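Local coordinates for protein aminoglycoside Nucleotidyltransferase (2")-Ia (Pseudomonas aeruginosa, PDB 4XJE) that confers resistance to kanamycin, gentamicin, tobramycin and related aminoglycosides by adenylating their 2''-hydroxyl group, probably with magnesium as cofactor, at residues Asp54-Gly59 / Glu96-Ala101; Glu78-Gly83 / Leu92-Pro97. One frame throughout, in Å; residues are numbered along the deposited sequence.

Contact 1. Residues Asp54-Gly59 / Glu96-Ala101. With TOY (tobramycin), chain C; AMP (adenosine monophosphate), chain B.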
# COMPACT_ATOMS: atom_id res chain seq x y z
N ASP A 54 1.86 -4.51 -2.07
CA ASP A 54 1.38 -4.10 -0.77
C ASP A 54 -0.13 -3.97 -0.79
O ASP A 54 -0.70 -3.30 -1.66
CB ASP A 54 2.03 -2.78 -0.35
CG ASP A 54 3.54 -2.89 -0.26
OD1 ASP A 54 4.03 -3.65 0.60
OD2 ASP A 54 4.23 -2.22 -1.05
N LEU A 55 -0.79 -4.61 0.18
CA LEU A 55 -2.24 -4.58 0.29
C LEU A 55 -2.68 -4.09 1.66
O LEU A 55 -2.11 -4.48 2.68
CB LEU A 55 -2.83 -5.96 0.03
CG LEU A 55 -2.57 -6.60 -1.34
CD1 LEU A 55 -3.05 -8.04 -1.33
CD2 LEU A 55 -3.25 -5.81 -2.43
N THR A 56 -3.70 -3.23 1.67
CA THR A 56 -4.39 -2.88 2.91
C THR A 56 -5.78 -3.48 2.85
O THR A 56 -6.48 -3.34 1.85
CB THR A 56 -4.48 -1.35 3.12
OG1 THR A 56 -3.17 -0.77 3.04
CG2 THR A 56 -5.07 -1.03 4.48
N PHE A 57 -6.18 -4.17 3.92
CA PHE A 57 -7.42 -4.93 3.94
C PHE A 57 -8.22 -4.62 5.20
O PHE A 57 -7.64 -4.26 6.22
CB PHE A 57 -7.13 -6.43 3.86
CG PHE A 57 -6.39 -6.96 5.06
CD1 PHE A 57 -5.01 -6.87 5.14
CD2 PHE A 57 -7.08 -7.55 6.10
CE1 PHE A 57 -4.33 -7.35 6.24
CE2 PHE A 57 -6.41 -8.04 7.20
CZ PHE A 57 -5.03 -7.94 7.28
N PRO A 58 -9.56 -4.76 5.14
CA PRO A 58 -10.32 -4.62 6.38
C PRO A 58 -9.94 -5.68 7.40
O PRO A 58 -10.09 -6.88 7.14
CB PRO A 58 -11.78 -4.79 5.92
CG PRO A 58 -11.76 -4.37 4.49
CD PRO A 58 -10.44 -4.85 3.96
N GLY A 59 -9.42 -5.24 8.54
CA GLY A 59 -8.89 -6.14 9.55
C GLY A 59 -9.87 -7.19 10.02
O GLY A 59 -9.47 -8.30 10.38
N GLU A 96 -1.48 -5.37 5.30
CA GLU A 96 -1.68 -4.60 6.53
C GLU A 96 -3.17 -4.34 6.77
O GLU A 96 -3.88 -3.92 5.86
CB GLU A 96 -0.94 -3.26 6.45
CG GLU A 96 -1.02 -2.45 7.73
CD GLU A 96 -0.08 -1.26 7.73
OE1 GLU A 96 0.23 -0.74 6.64
OE2 GLU A 96 0.36 -0.86 8.83
N PRO A 97 -3.65 -4.58 8.00
CA PRO A 97 -5.07 -4.33 8.25
C PRO A 97 -5.40 -2.85 8.42
O PRO A 97 -4.57 -2.06 8.86
CB PRO A 97 -5.32 -5.08 9.56
CG PRO A 97 -4.01 -5.03 10.26
CD PRO A 97 -2.97 -5.13 9.18
N ALA A 98 -6.63 -2.49 8.04
CA ALA A 98 -7.19 -1.19 8.38
C ALA A 98 -8.51 -1.43 9.11
O ALA A 98 -9.15 -2.46 8.91
CB ALA A 98 -7.40 -0.34 7.15
N TRP A 99 -8.89 -0.48 9.95
CA TRP A 99 -10.06 -0.65 10.81
C TRP A 99 -11.04 0.49 10.63
O TRP A 99 -10.64 1.64 10.43
CB TRP A 99 -9.62 -0.75 12.27
CG TRP A 99 -8.58 -1.81 12.47
CD1 TRP A 99 -7.23 -1.64 12.50
CD2 TRP A 99 -8.81 -3.21 12.65
NE1 TRP A 99 -6.60 -2.85 12.69
CE2 TRP A 99 -7.55 -3.83 12.79
CE3 TRP A 99 -9.96 -4.00 12.72
CZ2 TRP A 99 -7.41 -5.20 13.00
CZ3 TRP A 99 -9.82 -5.36 12.92
CH2 TRP A 99 -8.55 -5.95 13.05
N TRP A 100 -12.33 0.17 10.69
CA TRP A 100 -13.36 1.17 10.47
C TRP A 100 -13.29 2.26 11.53
O TRP A 100 -13.28 1.98 12.72
CB TRP A 100 -14.75 0.53 10.49
CG TRP A 100 -15.82 1.46 10.02
CD1 TRP A 100 -16.78 2.08 10.77
CD2 TRP A 100 -16.04 1.89 8.67
NE1 TRP A 100 -17.58 2.86 9.98
CE2 TRP A 100 -17.15 2.76 8.68
CE3 TRP A 100 -15.41 1.61 7.45
CZ2 TRP A 100 -17.63 3.36 7.52
CZ3 TRP A 100 -15.90 2.21 6.30
CH2 TRP A 100 -17.00 3.08 6.35
N ALA A 101 -13.23 3.51 11.07
CA ALA A 101 -13.21 4.65 11.97
C ALA A 101 -14.63 5.22 12.08
O ALA A 101 -15.47 4.62 12.74
CB ALA A 101 -12.23 5.70 11.49
C11 TOY C . 5.13 1.09 8.80
O11 TOY C . 4.95 -0.17 8.21
C21 TOY C . 6.22 0.98 9.87
N21 TOY C . 7.49 0.48 9.32
C31 TOY C . 5.70 0.08 10.99
C41 TOY C . 4.38 0.58 11.56
O41 TOY C . 3.91 -0.35 12.53
C51 TOY C . 3.38 0.72 10.42
O51 TOY C . 3.91 1.55 9.38
C61 TOY C . 2.09 1.38 10.89
N61 TOY C . 1.10 1.55 9.82
C12 TOY C . 4.28 -2.11 4.60
N12 TOY C . 4.11 -2.52 3.20
C22 TOY C . 3.30 -1.00 4.97
C32 TOY C . 3.46 -0.61 6.45
N32 TOY C . 2.56 0.51 6.77
C42 TOY C . 4.91 -0.24 6.77
C52 TOY C . 5.89 -1.33 6.35
O52 TOY C . 7.22 -0.90 6.59
C62 TOY C . 5.70 -1.63 4.87
O62 TOY C . 6.61 -2.68 4.50
C13 TOY C . 7.77 -2.31 3.80
C23 TOY C . 7.95 -3.25 2.61
O23 TOY C . 6.76 -3.27 1.83
C33 TOY C . 8.29 -4.66 3.08
N33 TOY C . 8.55 -5.53 1.92
C43 TOY C . 9.52 -4.58 3.99
O43 TOY C . 9.87 -5.87 4.49
C53 TOY C . 9.17 -3.66 5.16
O53 TOY C . 8.90 -2.35 4.66
C63 TOY C . 10.29 -3.51 6.17
O63 TOY C . 9.88 -2.73 7.28
P AMP B . 7.59 -1.60 -1.33
O1P AMP B . 6.76 -2.76 -0.81
O2P AMP B . 9.00 -2.12 -1.60
O3P AMP B . 6.89 -0.86 -2.42
O5' AMP B . 7.72 -0.61 -0.08
C5' AMP B . 6.62 0.17 0.34
C4' AMP B . 7.07 1.28 1.26
O4' AMP B . 7.60 0.72 2.49
C3' AMP B . 8.21 2.14 0.74
O3' AMP B . 7.74 3.15 -0.14
C2' AMP B . 8.83 2.70 2.01
O2' AMP B . 8.10 3.82 2.48
C1' AMP B . 8.62 1.54 3.00
N9 AMP B . 9.84 0.73 3.19
C8 AMP B . 10.55 0.04 2.25
N7 AMP B . 11.59 -0.60 2.72
C5 AMP B . 11.57 -0.31 4.07
C6 AMP B . 12.42 -0.68 5.14
N6 AMP B . 13.50 -1.46 4.99
N1 AMP B . 12.11 -0.22 6.37
C2 AMP B . 11.04 0.56 6.52
N3 AMP B . 10.17 0.98 5.59
C4 AMP B . 10.50 0.51 4.38
O HOH W 1 -0.63 -0.17 4.25
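Thr56, Phe57 and Pro58 pair in parallel register with Glu96, Pro97 and Ala98, joining strands 53-58 and 91-100 in the mixed sheet of the nucleotidyltransferase fold. Four backbone bonds alternate along the ladder: Glu96 N to Leu55 O, Phe57 N to Glu96 O, Ala98 N to Phe57 O at 2.7 Å, and Gly59 N to Ala98 O, the straightest at 172°.

Packing is tight on the sheet face that carries Phe57 and Pro97. These side chains lie side by side, and the ring folds over the neighbouring strand because CG sits between the backbone N and the carbonyl carbon (chi1 65°). Pro97 CA rests over the ring face, a CH-pi contact 3.8 Å from the Phe57 centroid, while Phe57 CZ meets Pro97 CB. Phe84 meets the same ring from outside the pair.

On the other face Thr56 CG2 touches Ala98 CB at 3.6 Å, and from the same face Glu96 extends to the antibiotic. Its chain is extended, with CG anti to the backbone N (chi1 -176°); its OE1 accepts tobramycin N32 at 2.6 Å and its OE2 accepts N61. A water donates to both Thr56 OG1 and Glu96 OE1, giving that oxygen a second donor. Near the start of strand 53-58 is Asp54, a manganese ligand, whose OD1 lies 2.8 Å from tobramycin N12.

The far end is the solvent side. Trp99 is exposed and starts away from strand 53-58, yet its indole turns back so that Gly59 CA stands over the six-membered ring, 3.6 Å from its centroid.

Contact 2. Residues Glu78-Gly83 / Leu92-Pro97; sequences EELDYG and LLDCEP. With TOY (tobramycin), chain C.
A turn packs here against the middle of a sheet strand: residues 80-83, which link strand 75-79 to strand 84-88, lie beside Asp94-Pro97 of strand 91-100 at the tobramycin site. The turn is closed by Leu80 N bonding to Gly83 O, with a weak return bond from Gly83 N to Leu80 O.

Tyr82 makes the largest share of the contact. Its OH donates to Asp94 OD2 at 2.6 Å, using the syn lone pair of that oxygen, and the two side chains cross at about a right angle with ring and carboxylate planes 33° apart. Asp94 extends CG anti to its own N (chi1 -176°), which brings the carboxylate to the ring edge, CG lying in the ring plane. Its other oxygen, OD1, accepts tobramycin N12 at 2.7 Å. The phenol and the amine thus each hold one oxygen and would fix the rotation of this manganese-binding carboxylate.

The Tyr82 ring is covered on both faces: tobramycin C52 stands 3.6 Å above one face and Leu80 CB covers the opposite one. Leu80 CD1 also touches Asp94 OD2. Nearer the backbone, Tyr82 O sits 3.2 Å from Pro97 CD, and a water donates to both Tyr82 O and Glu96 OE2. Gly83 CA makes a CA-H...O contact with Cys95 O at 3.3 Å.

Around this contact, Leu93 is backbone-bonded to Ala86 of strand 84-88, strand 53-58 touches Asp94 and Cys95 through Asp54 and Phe57, and helix 62-71 packs on Leu93 and Cys95 through Val69 and Leu65.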
# COMPACT_ATOMS: atom_id res chain seq x y z
N GLU A 78 4.10 -15.90 7.37
CA GLU A 78 4.17 -15.53 8.78
C GLU A 78 3.50 -14.20 9.09
O GLU A 78 3.19 -13.41 8.20
CB GLU A 78 5.63 -15.47 9.24
CG GLU A 78 6.43 -14.25 8.76
CD GLU A 78 7.24 -14.52 7.51
OE1 GLU A 78 8.22 -13.77 7.28
OE2 GLU A 78 6.91 -15.46 6.76
N GLU A 79 3.30 -13.96 10.38
CA GLU A 79 2.86 -12.67 10.87
C GLU A 79 4.00 -11.66 10.77
O GLU A 79 5.16 -12.01 10.97
CB GLU A 79 2.38 -12.78 12.32
CG GLU A 79 1.23 -13.75 12.50
CD GLU A 79 0.01 -13.36 11.69
OE1 GLU A 79 -0.39 -12.18 11.75
OE2 GLU A 79 -0.53 -14.23 10.99
N LEU A 80 3.65 -10.42 10.46
CA LEU A 80 4.60 -9.31 10.46
C LEU A 80 4.25 -8.39 11.63
O LEU A 80 3.19 -8.53 12.23
CB LEU A 80 4.55 -8.56 9.13
CG LEU A 80 4.73 -9.40 7.86
CD1 LEU A 80 4.47 -8.56 6.62
CD2 LEU A 80 6.12 -10.03 7.80
N ASP A 81 5.14 -7.45 11.95
CA ASP A 81 4.89 -6.54 13.07
C ASP A 81 3.61 -5.73 12.89
O ASP A 81 2.96 -5.35 13.87
CB ASP A 81 6.07 -5.58 13.25
CG ASP A 81 7.28 -6.24 13.89
OD1 ASP A 81 7.16 -7.40 14.36
OD2 ASP A 81 8.35 -5.60 13.94
N TYR A 82 3.24 -5.48 11.64
CA TYR A 82 2.12 -4.59 11.30
C TYR A 82 1.02 -5.31 10.52
O TYR A 82 0.05 -4.67 10.10
CB TYR A 82 2.63 -3.41 10.48
CG TYR A 82 3.51 -3.88 9.35
CD1 TYR A 82 2.96 -4.36 8.18
CD2 TYR A 82 4.89 -3.88 9.48
CE1 TYR A 82 3.75 -4.81 7.15
CE2 TYR A 82 5.69 -4.33 8.47
CZ TYR A 82 5.12 -4.79 7.30
OH TYR A 82 5.94 -5.23 6.29
N GLY A 83 1.17 -6.61 10.29
CA GLY A 83 0.19 -7.35 9.51
C GLY A 83 0.64 -8.77 9.26
O GLY A 83 1.09 -9.46 10.18
N LEU A 92 5.44 -11.99 -3.41
CA LEU A 92 5.08 -11.78 -2.01
C LEU A 92 4.03 -10.68 -1.87
O LEU A 92 4.09 -9.65 -2.54
CB LEU A 92 6.33 -11.44 -1.20
CG LEU A 92 7.33 -12.60 -1.08
CD1 LEU A 92 8.65 -12.15 -0.48
CD2 LEU A 92 6.74 -13.74 -0.25
N LEU A 93 3.07 -10.94 -0.99
CA LEU A 93 2.03 -9.98 -0.65
C LEU A 93 2.24 -9.49 0.77
O LEU A 93 2.16 -10.27 1.73
CB LEU A 93 0.64 -10.61 -0.77
CG LEU A 93 -0.02 -10.74 -2.14
CD1 LEU A 93 0.99 -10.97 -3.25
CD2 LEU A 93 -1.02 -11.88 -2.09
N ASP A 94 2.50 -8.19 0.91
CA ASP A 94 2.68 -7.57 2.21
C ASP A 94 1.36 -6.94 2.64
O ASP A 94 0.94 -5.92 2.08
CB ASP A 94 3.79 -6.53 2.14
CG ASP A 94 4.10 -5.91 3.48
OD1 ASP A 94 3.33 -5.02 3.91
OD2 ASP A 94 5.10 -6.31 4.10
N CYS A 95 0.70 -7.54 3.62
CA CYS A 95 -0.69 -7.21 3.93
C CYS A 95 -0.83 -6.53 5.29
O CYS A 95 -0.37 -7.06 6.30
CB CYS A 95 -1.55 -8.47 3.89
SG CYS A 95 -1.41 -9.41 2.35
N GLU A 96 -1.48 -5.37 5.30
CA GLU A 96 -1.68 -4.60 6.53
C GLU A 96 -3.17 -4.34 6.77
O GLU A 96 -3.88 -3.92 5.86
CB GLU A 96 -0.94 -3.26 6.45
CG GLU A 96 -1.02 -2.45 7.73
CD GLU A 96 -0.08 -1.26 7.73
OE1 GLU A 96 0.23 -0.74 6.64
OE2 GLU A 96 0.36 -0.86 8.83
N PRO A 97 -3.65 -4.58 8.00
CA PRO A 97 -5.07 -4.33 8.25
C PRO A 97 -5.40 -2.85 8.42
O PRO A 97 -4.57 -2.06 8.86
CB PRO A 97 -5.32 -5.08 9.56
CG PRO A 97 -4.01 -5.03 10.26
CD PRO A 97 -2.97 -5.13 9.18
C11 TOY C . 5.13 1.09 8.80
O11 TOY C . 4.95 -0.17 8.21
C21 TOY C . 6.22 0.98 9.87
N21 TOY C . 7.49 0.48 9.32
C31 TOY C . 5.70 0.08 10.99
C41 TOY C . 4.38 0.58 11.56
O41 TOY C . 3.91 -0.35 12.53
C51 TOY C . 3.38 0.72 10.42
O51 TOY C . 3.91 1.55 9.38
C61 TOY C . 2.09 1.38 10.89
N61 TOY C . 1.10 1.55 9.82
C12 TOY C . 4.28 -2.11 4.60
N12 TOY C . 4.11 -2.52 3.20
C22 TOY C . 3.30 -1.00 4.97
C32 TOY C . 3.46 -0.61 6.45
N32 TOY C . 2.56 0.51 6.77
C42 TOY C . 4.91 -0.24 6.77
C52 TOY C . 5.89 -1.33 6.35
O52 TOY C . 7.22 -0.90 6.59
C62 TOY C . 5.70 -1.63 4.87
O62 TOY C . 6.61 -2.68 4.50
C13 TOY C . 7.77 -2.31 3.80
C23 TOY C . 7.95 -3.25 2.61
O23 TOY C . 6.76 -3.27 1.83
C33 TOY C . 8.29 -4.66 3.08
N33 TOY C . 8.55 -5.53 1.92
C43 TOY C . 9.52 -4.58 3.99
O43 TOY C . 9.87 -5.87 4.49
C53 TOY C . 9.17 -3.66 5.16
O53 TOY C . 8.90 -2.35 4.66
C63 TOY C . 10.29 -3.51 6.17
O63 TOY C . 9.88 -2.73 7.28
O HOH W 2 -0.70 -1.68 11.15

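Strand 91-100 is common to both contacts, which share Glu96 and Pro97 and whose centres are about 10 Å apart. Contact 1 joins it to strand 53-58 and contact 2 to the turn 80-83, and a probable hydrogen bond from Leu55 N to Asp94 O (2.9 Å) ties them directly. The manganese-binding carboxylates come from both: Asp54 OD1 of contact 1 lies 3.3 Å from Asp94 CB of contact 2, and Asp52 belongs to the same site. Tobramycin spans the two, its N12 near both Asp54 and Asp94 and its N32 and N61 on Glu96, while AMP lies beside Asp54 and about 6 Å from the Asp94 side chain.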